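PDB 1JMX: amine Dehydrogenase from Pseudomonas putida, which probably oxidises primary amines to aldehydes and ammonia and passes the electrons on through heme c, as in quinohemoprotein amine dehydrogenases. Local coordinates for residues L152-D157 against H208-L213; E249-T254 against A278-K283; D317-N322 against V329-L334. All coordinates share one frame; numbering follows the deposited sequence.

Contact 1 (L152-D157 against H208-L213)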
loop_
_atom_site.group_PDB
_atom_site.type_symbol
_atom_site.label_atom_id
_atom_site.label_comp_id
_atom_site.label_asym_id
_atom_site.label_seq_id
_atom_site.Cartn_x
_atom_site.Cartn_y
_atom_site.Cartn_z
ATOM N N LEU B 152 8.875 -22.566 4.943
ATOM C CA LEU B 152 9.589 -23.332 5.972
ATOM C C LEU B 152 9.783 -24.840 5.740
ATOM O O LEU B 152 8.890 -25.537 5.265
ATOM C CB LEU B 152 8.938 -23.125 7.338
ATOM C CG LEU B 152 8.909 -21.694 7.857
ATOM C CD1 LEU B 152 8.326 -21.691 9.252
ATOM C CD2 LEU B 152 10.300 -21.117 7.861
ATOM N N MET B 153 10.965 -25.325 6.123
ATOM C CA MET B 153 11.347 -26.726 5.995
ATOM C C MET B 153 12.164 -27.136 7.215
ATOM O O MET B 153 12.934 -26.339 7.742
ATOM C CB MET B 153 12.222 -26.942 4.752
ATOM C CG MET B 153 11.580 -26.582 3.419
ATOM S SD MET B 153 12.595 -27.087 2.012
ATOM C CE MET B 153 14.174 -26.441 2.474
ATOM N N ARG B 154 11.988 -28.375 7.666
ATOM C CA ARG B 154 12.744 -28.898 8.804
ATOM C C ARG B 154 13.073 -30.360 8.531
ATOM O O ARG B 154 12.218 -31.122 8.104
ATOM C CB ARG B 154 11.949 -28.796 10.114
ATOM C CG ARG B 154 11.604 -27.379 10.595
ATOM C CD ARG B 154 12.812 -26.572 11.009
ATOM N NE ARG B 154 13.654 -27.282 11.963
ATOM C CZ ARG B 154 13.432 -27.357 13.273
ATOM N NH1 ARG B 154 12.371 -26.765 13.815
ATOM N NH2 ARG B 154 14.299 -28.004 14.051
ATOM N N ALA B 155 14.324 -30.740 8.750
ATOM C CA ALA B 155 14.744 -32.114 8.531
ATOM C C ALA B 155 14.496 -32.933 9.789
ATOM O O ALA B 155 14.968 -32.587 10.872
ATOM C CB ALA B 155 16.220 -32.166 8.151
ATOM N N ALA B 156 13.695 -33.980 9.651
ATOM C CA ALA B 156 13.399 -34.868 10.759
ATOM C C ALA B 156 14.638 -35.722 11.049
ATOM O O ALA B 156 15.576 -35.756 10.253
ATOM C CB ALA B 156 12.208 -35.743 10.418
ATOM N N ASP B 157 14.631 -36.384 12.202
ATOM C CA ASP B 157 15.717 -37.253 12.658
ATOM C C ASP B 157 16.096 -38.375 11.695
ATOM O O ASP B 157 17.264 -38.765 11.613
ATOM C CB ASP B 157 15.349 -37.893 13.999
ATOM C CG ASP B 157 15.529 -36.962 15.171
ATOM O OD1 ASP B 157 16.122 -35.872 15.007
ATOM O OD2 ASP B 157 15.080 -37.342 16.277
ATOM N N HIS B 208 11.565 -30.212 20.133
ATOM C CA HIS B 208 12.032 -30.848 18.895
ATOM C C HIS B 208 10.891 -31.139 17.925
ATOM O O HIS B 208 10.689 -32.271 17.490
ATOM C CB HIS B 208 12.772 -32.146 19.234
ATOM C CG HIS B 208 13.765 -32.573 18.200
ATOM N ND1 HIS B 208 13.913 -33.889 17.814
ATOM C CD2 HIS B 208 14.699 -31.873 17.513
ATOM C CE1 HIS B 208 14.900 -33.983 16.941
ATOM N NE2 HIS B 208 15.395 -32.774 16.740
ATOM N N GLU B 209 10.119 -30.108 17.620
ATOM C CA GLU B 209 9.012 -30.242 16.696
ATOM C C GLU B 209 8.942 -29.021 15.785
ATOM O O GLU B 209 9.513 -27.970 16.090
ATOM C CB GLU B 209 7.684 -30.462 17.441
ATOM C CG GLU B 209 7.259 -29.332 18.362
ATOM C CD GLU B 209 5.977 -29.628 19.158
ATOM O OE1 GLU B 209 5.408 -28.666 19.723
ATOM O OE2 GLU B 209 5.535 -30.800 19.234
ATOM N N PHE B 210 8.357 -29.236 14.609
ATOM C CA PHE B 210 8.159 -28.204 13.601
ATOM C C PHE B 210 6.731 -27.739 13.846
ATOM O O PHE B 210 5.771 -28.442 13.537
ATOM C CB PHE B 210 8.307 -28.809 12.197
ATOM C CG PHE B 210 8.130 -27.822 11.062
ATOM C CD1 PHE B 210 8.204 -26.446 11.274
ATOM C CD2 PHE B 210 7.891 -28.282 9.767
ATOM C CE1 PHE B 210 8.039 -25.549 10.218
ATOM C CE2 PHE B 210 7.725 -27.389 8.696
ATOM C CZ PHE B 210 7.798 -26.023 8.926
ATOM N N SER B 211 6.599 -26.564 14.442
ATOM C CA SER B 211 5.286 -26.037 14.760
ATOM C C SER B 211 4.999 -24.702 14.102
ATOM O O SER B 211 5.906 -23.906 13.857
ATOM C CB SER B 211 5.132 -25.906 16.275
ATOM O OG SER B 211 6.006 -24.921 16.790
ATOM N N MET B 212 3.723 -24.480 13.805
ATOM C CA MET B 212 3.264 -23.246 13.189
ATOM C C MET B 212 1.847 -22.979 13.653
ATOM O O MET B 212 1.119 -23.914 13.974
ATOM C CB MET B 212 3.252 -23.366 11.662
ATOM C CG MET B 212 4.599 -23.620 11.025
ATOM S SD MET B 212 4.547 -23.404 9.254
ATOM C CE MET B 212 3.556 -24.796 8.767
ATOM N N LEU B 213 1.473 -21.704 13.748
ATOM C CA LEU B 213 0.108 -21.342 14.113
ATOM C C LEU B 213 -0.651 -21.176 12.797
ATOM O O LEU B 213 -0.051 -20.983 11.730
ATOM C CB LEU B 213 0.049 -20.013 14.870
ATOM C CG LEU B 213 0.694 -19.803 16.239
ATOM C CD1 LEU B 213 0.340 -18.409 16.705
ATOM C CD2 LEU B 213 0.218 -20.835 17.237
#
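Arg-154 and Phe-210 mark the nearest approach of two backbones, their CA atoms 6.7 Å apart, where strands 153-155 and 209-213 run almost antiparallel at 165° with axes 8.3 Å from each other. That spacing is too wide for strand pairing, no hydrogen bond crosses it, and side chains must fill it. Phe-210 contributes the largest single share. Its CG lies opposite the backbone N (chi1 -180°), which sends the ring out from strand 209-213 into the gap between the sheets. The aliphatic part of Arg-154 settles on one face of this ring: CG of Arg-154 is 3.7 Å from the Phe-210 ring centroid, displaced toward the rim, in a CH-pi contact. Leu-152 comes to the ring's edge instead, with its CB 3.5 Å from Phe-210 CZ, while its CD1 runs on past the sulfur, SD, of Met-212. Bends at chi2 and chi3 turn the arginine chain back, so the guanidinium ends near the strand rather than over the ring, and Arg-154 NH1 stands 3.8 Å from Glu-209 O.

At the solvent-facing end the chemistry changes. Asp-157 meets the edge of the His-208 imidazole from the opposite direction, OD1 of Asp-157 lying 3.0 Å from CE1 of His-208, with carboxylate and ring planes 38° apart. The carboxylate thus faces a polarised C-H rather than a ring nitrogen.

The contact is an example of how neighbouring blades of a beta-propeller meet at their innermost strands. Apolar contact and a CH-pi contact hold the buried part, whereas at the outer end an electrostatic contribution is likely: the nearby carboxylate would probably favour a protonated His-208, an effect that the guanidinium of Arg-154 would be expected to oppose.

Contact 2 (E249-T254 against A278-K283)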
loop_
_atom_site.group_PDB
_atom_site.type_symbol
_atom_site.label_atom_id
_atom_site.label_comp_id
_atom_site.label_asym_id
_atom_site.label_seq_id
_atom_site.Cartn_x
_atom_site.Cartn_y
_atom_site.Cartn_z
ATOM N N GLU B 249 -7.306 -26.515 17.386
ATOM C CA GLU B 249 -7.651 -25.122 17.660
ATOM C C GLU B 249 -7.610 -24.911 19.175
ATOM O O GLU B 249 -8.059 -25.774 19.938
ATOM C CB GLU B 249 -9.033 -24.791 17.105
ATOM C CG GLU B 249 -9.124 -24.865 15.592
ATOM C CD GLU B 249 -9.063 -26.284 15.064
ATOM O OE1 GLU B 249 -9.696 -27.178 15.666
ATOM O OE2 GLU B 249 -8.394 -26.515 14.038
ATOM N N PHE B 250 -7.051 -23.783 19.613
ATOM C CA PHE B 250 -6.930 -23.504 21.046
ATOM C C PHE B 250 -7.584 -22.216 21.555
ATOM O O PHE B 250 -7.372 -21.827 22.704
ATOM C CB PHE B 250 -5.452 -23.529 21.466
ATOM C CG PHE B 250 -4.600 -22.493 20.780
ATOM C CD1 PHE B 250 -4.411 -21.237 21.354
ATOM C CD2 PHE B 250 -3.965 -22.780 19.576
ATOM C CE1 PHE B 250 -3.604 -20.283 20.738
ATOM C CE2 PHE B 250 -3.152 -21.829 18.951
ATOM C CZ PHE B 250 -2.973 -20.580 19.534
ATOM N N ALA B 251 -8.379 -21.568 20.712
ATOM C CA ALA B 251 -9.024 -20.321 21.104
ATOM C C ALA B 251 -9.761 -19.631 19.967
ATOM O O ALA B 251 -9.407 -19.776 18.796
ATOM C CB ALA B 251 -7.982 -19.360 21.662
ATOM N N ASP B 252 -10.797 -18.877 20.320
ATOM C CA ASP B 252 -11.517 -18.116 19.319
ATOM C C ASP B 252 -10.648 -16.883 19.108
ATOM O O ASP B 252 -10.123 -16.313 20.064
ATOM C CB ASP B 252 -12.913 -17.701 19.798
ATOM C CG ASP B 252 -13.682 -16.934 18.728
ATOM O OD1 ASP B 252 -13.773 -15.690 18.821
ATOM O OD2 ASP B 252 -14.162 -17.569 17.761
ATOM N N LEU B 253 -10.443 -16.526 17.849
ATOM C CA LEU B 253 -9.629 -15.376 17.486
ATOM C C LEU B 253 -10.236 -14.026 17.891
ATOM O O LEU B 253 -11.296 -13.636 17.394
ATOM C CB LEU B 253 -9.378 -15.404 15.975
ATOM C CG LEU B 253 -8.333 -14.514 15.296
ATOM C CD1 LEU B 253 -8.137 -15.014 13.880
ATOM C CD2 LEU B 253 -8.750 -13.047 15.295
ATOM N N THR B 254 -9.553 -13.329 18.795
ATOM C CA THR B 254 -9.956 -11.990 19.253
ATOM C C THR B 254 -8.864 -10.976 18.879
ATOM O O THR B 254 -9.103 -9.767 18.853
ATOM C CB THR B 254 -10.206 -11.937 20.779
ATOM O OG1 THR B 254 -9.021 -12.314 21.493
ATOM C CG2 THR B 254 -11.342 -12.859 21.156
ATOM N N ALA B 278 -0.114 -13.539 24.843
ATOM C CA ALA B 278 -1.212 -14.289 25.441
ATOM C C ALA B 278 -0.808 -15.694 25.865
ATOM O O ALA B 278 -0.012 -16.354 25.203
ATOM C CB ALA B 278 -2.397 -14.337 24.504
ATOM N N LYS B 279 -1.410 -16.148 26.958
ATOM C CA LYS B 279 -1.150 -17.453 27.547
ATOM C C LYS B 279 -2.454 -18.233 27.466
ATOM O O LYS B 279 -3.459 -17.801 28.016
ATOM C CB LYS B 279 -0.738 -17.251 29.010
ATOM C CG LYS B 279 -0.271 -18.477 29.733
ATOM C CD LYS B 279 0.325 -18.071 31.071
ATOM C CE LYS B 279 0.691 -19.296 31.897
ATOM N NZ LYS B 279 1.394 -18.941 33.159
ATOM N N TYR B 280 -2.449 -19.348 26.742
ATOM C CA TYR B 280 -3.654 -20.153 26.586
ATOM C C TYR B 280 -3.579 -21.549 27.164
ATOM O O TYR B 280 -2.513 -22.165 27.215
ATOM C CB TYR B 280 -4.028 -20.290 25.113
ATOM C CG TYR B 280 -4.597 -19.043 24.523
ATOM C CD1 TYR B 280 -3.764 -18.030 24.060
ATOM C CD2 TYR B 280 -5.968 -18.856 24.451
ATOM C CE1 TYR B 280 -4.284 -16.856 23.543
ATOM C CE2 TYR B 280 -6.501 -17.686 23.937
ATOM C CZ TYR B 280 -5.654 -16.687 23.487
ATOM O OH TYR B 280 -6.177 -15.518 23.007
ATOM N N ASP B 281 -4.750 -22.068 27.516
ATOM C CA ASP B 281 -4.890 -23.411 28.042
ATOM C C ASP B 281 -5.377 -24.203 26.833
ATOM O O ASP B 281 -6.479 -23.966 26.353
ATOM C CB ASP B 281 -5.954 -23.421 29.139
ATOM C CG ASP B 281 -6.015 -24.731 29.881
ATOM O OD1 ASP B 281 -6.198 -25.785 29.235
ATOM O OD2 ASP B 281 -5.881 -24.699 31.120
ATOM N N LEU B 282 -4.535 -25.090 26.307
ATOM C CA LEU B 282 -4.893 -25.894 25.130
ATOM C C LEU B 282 -6.117 -26.775 25.355
ATOM O O LEU B 282 -7.015 -26.837 24.514
ATOM C CB LEU B 282 -3.735 -26.807 24.702
ATOM C CG LEU B 282 -2.606 -26.372 23.767
ATOM C CD1 LEU B 282 -3.153 -25.865 22.447
ATOM C CD2 LEU B 282 -1.775 -25.332 24.447
ATOM N N LYS B 283 -6.101 -27.517 26.459
ATOM C CA LYS B 283 -7.191 -28.426 26.806
ATOM C C LYS B 283 -8.522 -27.666 26.864
ATOM O O LYS B 283 -9.469 -27.982 26.125
ATOM C CB LYS B 283 -6.889 -29.104 28.160
ATOM C CG LYS B 283 -7.918 -30.152 28.605
ATOM C CD LYS B 283 -7.600 -30.728 30.005
ATOM C CE LYS B 283 -8.271 -29.957 31.161
ATOM N NZ LYS B 283 -9.758 -30.198 31.265
HETATM O O HOH W 1 -8.814 -14.903 22.436
#
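Tyr-280 receives the edge of Phe-250 on one face of its ring, Phe-250 CE1 lying above the plane and toward the rim, and a water sits at the ring's edge in its plane. The two rings form a T-shaped pair with planes at 71° and centroids 5.5 Å apart. Phe-250 owes its place to a chi1 of 62°, which wedges CG between the backbone N and the carbonyl carbon. Its CB is met by one methyl of Leu-282, CD1, at 3.4 Å. The Phe-250 carbonyl oxygen is buried here and has no polar partner in the model.

The phenol reaches further: Tyr-280 OH is 2.8 Å from the water, which also binds Asp-252 O and Thr-254 OG1. Tyr-280 OH also hydrogen-bonds Tyr-257 OH. A leucine in its place would probably leave that water and Tyr-257 without a hydroxyl mate and Phe-250 without a ring face to abut.

Strand 245-250 is the outer strand of one propeller blade, and 276-281 belongs to the next. Ile-270, on the adjoining strand 269-274, packs against both Phe-250 and Leu-282, while Leu-287 of strand 286-292 touches Tyr-280.

Contact 3 (D317-N322 against V329-L334)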
loop_
_atom_site.group_PDB
_atom_site.type_symbol
_atom_site.label_atom_id
_atom_site.label_comp_id
_atom_site.label_asym_id
_atom_site.label_seq_id
_atom_site.Cartn_x
_atom_site.Cartn_y
_atom_site.Cartn_z
ATOM N N ASP B 317 15.681 -4.883 20.849
ATOM C CA ASP B 317 15.684 -5.393 22.218
ATOM C C ASP B 317 14.891 -6.679 22.437
ATOM O O ASP B 317 13.852 -6.904 21.809
ATOM C CB ASP B 317 15.217 -4.316 23.219
ATOM C CG ASP B 317 13.726 -4.008 23.115
ATOM O OD1 ASP B 317 13.342 -3.218 22.236
ATOM O OD2 ASP B 317 12.938 -4.545 23.918
ATOM N N LEU B 318 15.435 -7.547 23.286
ATOM C CA LEU B 318 14.770 -8.788 23.664
ATOM C C LEU B 318 14.045 -8.514 24.978
ATOM O O LEU B 318 14.616 -7.930 25.896
ATOM C CB LEU B 318 15.771 -9.920 23.945
ATOM C CG LEU B 318 16.686 -10.590 22.919
ATOM C CD1 LEU B 318 15.887 -11.089 21.736
ATOM C CD2 LEU B 318 17.749 -9.623 22.500
ATOM N N ALA B 319 12.780 -8.893 25.057
ATOM C CA ALA B 319 12.052 -8.725 26.300
ATOM C C ALA B 319 12.166 -10.085 26.978
ATOM O O ALA B 319 12.074 -11.116 26.313
ATOM C CB ALA B 319 10.589 -8.378 26.035
ATOM N N VAL B 320 12.470 -10.099 28.270
ATOM C CA VAL B 320 12.577 -11.359 29.000
ATOM C C VAL B 320 11.389 -11.407 29.942
ATOM O O VAL B 320 11.190 -10.500 30.741
ATOM C CB VAL B 320 13.885 -11.480 29.813
ATOM C CG1 VAL B 320 13.971 -12.861 30.448
ATOM C CG2 VAL B 320 15.090 -11.245 28.922
ATOM N N PHE B 321 10.592 -12.461 29.815
ATOM C CA PHE B 321 9.404 -12.652 30.624
ATOM C C PHE B 321 9.462 -13.875 31.516
ATOM O O PHE B 321 10.171 -14.843 31.238
ATOM C CB PHE B 321 8.174 -12.810 29.728
ATOM C CG PHE B 321 7.535 -11.520 29.337
ATOM C CD1 PHE B 321 8.152 -10.664 28.435
ATOM C CD2 PHE B 321 6.292 -11.164 29.864
ATOM C CE1 PHE B 321 7.543 -9.468 28.062
ATOM C CE2 PHE B 321 5.674 -9.965 29.496
ATOM C CZ PHE B 321 6.299 -9.120 28.596
ATOM N N ASN B 322 8.721 -13.797 32.616
ATOM C CA ASN B 322 8.580 -14.914 33.531
ATOM C C ASN B 322 7.311 -15.494 32.944
ATOM O O ASN B 322 6.292 -14.807 32.893
ATOM C CB ASN B 322 8.310 -14.425 34.952
ATOM C CG ASN B 322 8.080 -15.565 35.923
ATOM O OD1 ASN B 322 7.143 -16.344 35.775
ATOM N ND2 ASN B 322 8.943 -15.669 36.919
ATOM N N VAL B 329 10.604 -9.324 33.062
ATOM C CA VAL B 329 11.665 -9.298 34.062
ATOM C C VAL B 329 12.724 -8.279 33.652
ATOM O O VAL B 329 13.196 -7.505 34.487
ATOM C CB VAL B 329 12.317 -10.704 34.229
ATOM C CG1 VAL B 329 13.489 -10.641 35.202
ATOM C CG2 VAL B 329 11.277 -11.711 34.719
ATOM N N LYS B 330 13.107 -8.284 32.376
ATOM C CA LYS B 330 14.100 -7.329 31.892
ATOM C C LYS B 330 14.167 -7.250 30.380
ATOM O O LYS B 330 13.387 -7.894 29.690
ATOM C CB LYS B 330 15.493 -7.620 32.470
ATOM C CG LYS B 330 16.046 -8.992 32.166
ATOM C CD LYS B 330 17.419 -9.182 32.802
ATOM C CE LYS B 330 18.465 -8.276 32.149
ATOM N NZ LYS B 330 19.880 -8.655 32.510
ATOM N N ASN B 331 15.065 -6.408 29.882
ATOM C CA ASN B 331 15.261 -6.228 28.452
ATOM C C ASN B 331 16.732 -6.320 28.138
ATOM O O ASN B 331 17.564 -5.745 28.844
ATOM C CB ASN B 331 14.774 -4.850 27.982
ATOM C CG ASN B 331 13.281 -4.722 28.020
ATOM O OD1 ASN B 331 12.719 -4.172 28.967
ATOM N ND2 ASN B 331 12.618 -5.244 26.994
ATOM N N ILE B 332 17.045 -7.054 27.076
ATOM C CA ILE B 332 18.414 -7.199 26.613
ATOM C C ILE B 332 18.501 -6.270 25.410
ATOM O O ILE B 332 17.780 -6.448 24.428
ATOM C CB ILE B 332 18.715 -8.657 26.169
ATOM C CG1 ILE B 332 18.569 -9.614 27.358
ATOM C CG2 ILE B 332 20.123 -8.757 25.565
ATOM C CD1 ILE B 332 18.672 -11.067 26.982
ATOM N N LYS B 333 19.316 -5.229 25.526
ATOM C CA LYS B 333 19.494 -4.281 24.433
ATOM C C LYS B 333 20.625 -4.793 23.542
ATOM O O LYS B 333 21.745 -4.992 24.008
ATOM C CB LYS B 333 19.817 -2.886 24.988
ATOM C CG LYS B 333 20.147 -1.812 23.942
ATOM C CD LYS B 333 18.957 -1.460 23.060
ATOM C CE LYS B 333 17.788 -0.876 23.864
ATOM N NZ LYS B 333 16.616 -0.522 22.995
ATOM N N LEU B 334 20.305 -5.066 22.281
ATOM C CA LEU B 334 21.287 -5.564 21.321
ATOM C C LEU B 334 22.008 -4.444 20.578
ATOM O O LEU B 334 21.414 -3.413 20.256
ATOM C CB LEU B 334 20.604 -6.439 20.277
ATOM C CG LEU B 334 19.862 -7.688 20.718
ATOM C CD1 LEU B 334 19.162 -8.283 19.513
ATOM C CD2 LEU B 334 20.840 -8.664 21.327
#
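Leu-318 and Ile-332 form a hydrogen-bonded antiparallel pair in the backbone network that defines this hairpin. Each N donates to the other's carbonyl at 2.8 Å (Leu-318 N to Ile-332 O, and Ile-332 N to Leu-318 O). On either side of this pair, the same two carbonyls also receive CA-H...O contacts: Ile-332 O from Asp-317 CA and Leu-318 O from Asn-331 CA. Farther along, Val-320 N donates to Lys-330 O. The regular pattern then breaks: Val-329 and Lys-330 both face Val-320 in a classic beta bulge. Val-320 O takes a 2.7 Å bond from Val-329 N and a weak one of 3.4 Å from Lys-330 N, so one carbonyl grips two amides.

The apolar contacts gather on the face carrying Leu-318, Val-320 and Ile-332. Leu-318 CB meets Ile-332 CB at 3.9 Å, and the methyl CD1 of Ile-332 reaches Val-320 CG2. The Leu-318 methyl CD2 presses into the branch of Leu-334, 3.4 Å from its CG, a tight fit in which the two side chains cross at about a right angle. Val-320 is flanked by the aliphatic start of Lys-330, whose amine leads away.

The other face carries Asp-317, Asn-331 and Lys-333 beside the small Ala-319. With its CG between the backbone N and the carbonyl carbon (chi1 71°), Asp-317 lies alongside Asn-331, OD2 of Asp-317 being 3.2 Å from ND2 of Asn-331 and their flat groups turned 68° apart. The carboxylate is fixed chiefly from elsewhere, by Tyr-297 and His-295, and Asn-331 OD1 by Lys-328.

Strands 317-322 and 327-333 are the outer pair of a four-stranded propeller blade. Leu-311 and Leu-309 of strand 309-312 bond the inner side of 317-322 through its backbone, while Leu-318 and Leu-334 pack on Val-16 of strand 12-18 in the adjacent blade.

From the N terminus, the chain reaches contact 1 first: 152-157 returns to 208-213 after 50 residues that complete one blade and the long connection to the next. Contact 2 closes a shorter loop of 23 residues between successive blades, and contact 3 closes a hairpin within one blade. The three follow in series, neither nesting nor crossing, as befits a propeller built blade by blade. Contacts 1 and 2 meet on the sheet containing 209-218 and 245-250, where Leu-213 CD2 lies 3.9 Å from Phe-250 CE2. That sheet is thereby tied to both its neighbours. Contact 3 stands apart, its nearest atoms about 6 Å from those of contact 2.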